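Local coordinates for response regulator receiver protein (Paraburkholderia phymatum, PDB 5TE9) that probably acts as a receiver domain of a two-component signalling pathway, accepting a phosphoryl group on a conserved aspartate as in CheY-like response regulators, at residues A[27-32]-A[127-132]. Residues are numbered along the deposited sequence; the frame is centred on the assembly and turned at random.
Sequences PTDVMI and ITKPVD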
loop_
_atom_site.group_PDB
_atom_site.type_symbol
_atom_site.label_atom_id
_atom_site.label_comp_id
_atom_site.label_asym_id
_atom_site.label_seq_id
_atom_site.Cartn_x
_atom_site.Cartn_y
_atom_site.Cartn_z
ATOM N N PRO A 27 18.659 15.339 -5.385
ATOM C CA PRO A 27 19.090 14.000 -4.972
ATOM C C PRO A 27 18.620 13.622 -3.581
ATOM O O PRO A 27 18.333 12.448 -3.342
ATOM C CB PRO A 27 20.622 14.086 -5.046
ATOM C CG PRO A 27 20.933 15.553 -4.910
ATOM C CD PRO A 27 19.798 16.256 -5.590
ATOM N N THR A 28 18.573 14.575 -2.652
ATOM C CA THR A 28 17.979 14.322 -1.347
ATOM C C THR A 28 16.533 13.861 -1.481
ATOM O O THR A 28 16.120 12.885 -0.844
ATOM C CB THR A 28 18.047 15.586 -0.498
ATOM O OG1 THR A 28 19.399 15.817 -0.088
ATOM C CG2 THR A 28 17.144 15.449 0.720
ATOM N N ASP A 29 15.750 14.552 -2.316
ATOM C CA ASP A 29 14.336 14.221 -2.466
ATOM C C ASP A 29 14.144 12.920 -3.234
ATOM O O ASP A 29 13.225 12.148 -2.921
ATOM C CB ASP A 29 13.591 15.372 -3.140
ATOM C CG ASP A 29 13.434 16.569 -2.225
ATOM O OD1 ASP A 29 13.196 16.359 -1.016
ATOM O OD2 ASP A 29 13.555 17.713 -2.705
ATOM N N VAL A 30 15.001 12.645 -4.229
ATOM C CA VAL A 30 14.954 11.334 -4.879
ATOM C C VAL A 30 15.268 10.236 -3.870
ATOM O O VAL A 30 14.669 9.151 -3.894
ATOM C CB VAL A 30 15.913 11.283 -6.081
ATOM C CG1 VAL A 30 16.210 9.842 -6.467
ATOM C CG2 VAL A 30 15.324 12.030 -7.260
ATOM N N MET A 31 16.202 10.511 -2.956
ATOM C CA MET A 31 16.578 9.533 -1.943
ATOM C C MET A 31 15.394 9.191 -1.040
ATOM O O MET A 31 15.171 8.022 -0.720
ATOM C CB MET A 31 17.757 10.068 -1.128
ATOM C CG MET A 31 18.853 9.046 -0.884
ATOM S SD MET A 31 19.016 7.895 -2.261
ATOM C CE MET A 31 19.033 6.335 -1.371
ATOM N N ILE A 32 14.613 10.201 -0.650
ATOM C CA ILE A 32 13.452 9.992 0.213
ATOM C C ILE A 32 12.443 9.051 -0.437
ATOM O O ILE A 32 11.892 8.154 0.216
ATOM C CB ILE A 32 12.819 11.349 0.567
ATOM C CG1 ILE A 32 13.738 12.111 1.521
ATOM C CG2 ILE A 32 11.409 11.167 1.135
ATOM C CD1 ILE A 32 13.482 13.593 1.549
ATOM N N ILE A 127 0.892 17.364 -5.232
ATOM C CA ILE A 127 1.245 17.074 -3.851
ATOM C C ILE A 127 2.546 17.782 -3.532
ATOM O O ILE A 127 3.390 18.004 -4.403
ATOM C CB ILE A 127 1.396 15.573 -3.524
ATOM C CG1 ILE A 127 2.542 14.961 -4.299
ATOM C CG2 ILE A 127 0.112 14.798 -3.758
ATOM C CD1 ILE A 127 3.168 13.827 -3.545
ATOM N N THR A 128 2.693 18.145 -2.268
ATOM C CA THR A 128 3.895 18.813 -1.821
ATOM C C THR A 128 5.028 17.807 -1.717
ATOM O O THR A 128 4.822 16.645 -1.358
ATOM C CB THR A 128 3.629 19.486 -0.489
ATOM O OG1 THR A 128 2.420 20.243 -0.616
ATOM C CG2 THR A 128 4.757 20.425 -0.124
ATOM N N LYS A 129 6.200 18.230 -2.085
ATOM C CA LYS A 129 7.310 17.318 -1.948
ATOM C C LYS A 129 7.951 17.506 -0.579
ATOM O O LYS A 129 7.745 18.534 0.075
ATOM C CB LYS A 129 8.306 17.552 -3.080
ATOM C CG LYS A 129 9.256 18.650 -2.826
ATOM C CD LYS A 129 10.315 18.675 -3.898
ATOM C CE LYS A 129 9.936 19.629 -5.007
ATOM N NZ LYS A 129 11.142 20.114 -5.724
ATOM N N PRO A 130 8.729 16.527 -0.093
ATOM C CA PRO A 130 9.168 15.304 -0.768
ATOM C C PRO A 130 8.109 14.236 -0.751
ATOM O O PRO A 130 7.175 14.307 0.022
ATOM C CB PRO A 130 10.379 14.875 0.046
ATOM C CG PRO A 130 10.040 15.317 1.418
ATOM C CD PRO A 130 9.246 16.598 1.283
ATOM N N VAL A 131 8.277 13.250 -1.618
ATOM C CA VAL A 131 7.325 12.156 -1.730
ATOM C C VAL A 131 7.875 11.020 -0.880
ATOM O O VAL A 131 8.529 10.094 -1.358
ATOM C CB VAL A 131 7.099 11.743 -3.179
ATOM C CG1 VAL A 131 6.203 10.488 -3.228
ATOM C CG2 VAL A 131 6.484 12.900 -3.933
ATOM N N ASP A 132 7.589 11.086 0.417
ATOM C CA ASP A 132 7.740 9.932 1.286
ATOM C C ASP A 132 6.534 9.013 1.102
ATOM O O ASP A 132 5.662 9.255 0.270
ATOM C CB ASP A 132 7.900 10.385 2.734
ATOM C CG ASP A 132 6.603 10.837 3.334
ATOM O OD1 ASP A 132 6.380 10.570 4.535
ATOM O OD2 ASP A 132 5.791 11.423 2.585
HETATM O O HOH W 1 10.399 13.034 -3.611
#
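Pro130 presents its ring to the first turns of helix 27-39, where Asp29 and Ile32, one helical turn apart, share it. The apolar part of the contact is Ile32: its CD1 lies 3.7 Å from Pro130 CB and nearly as close to CG, while its other branch, CG2, anti to the backbone N, reaches 3.9 Å from Asp132 CA. Asp132 turns its carboxylate away from this contact to cap Arg135 N at the start of helix 133-142. Against the same side of the ring the carboxylate of Asp29 makes van der Waals contact, with OD1 3.4 Å from Pro130 CB and OD2 3.6 Å from Lys129 CD.

The charged ends of Asp29 and Lys129 do not pair: as modelled, with the place of the amine less sure, Lys129 forms a salt bridge with Asp77, the predicted phosphorylation site. Chi1 of 84° sets its CG between the backbone N and the carbonyl carbon and brings CD up to Asp29; the bend at chi3 then carries the amino end on toward Asp77. The polar link is a water that donates to Asp29 O (3.0 Å) and accepts from Val131 N (2.9 Å), tying helix to loop through their backbones.

The peptide before Pro130 is cis. A Lys-Pro pair with this bond, closing the last strand of the parallel sheet beside the acidic pocket, is a hallmark of the CheY-like receiver fold.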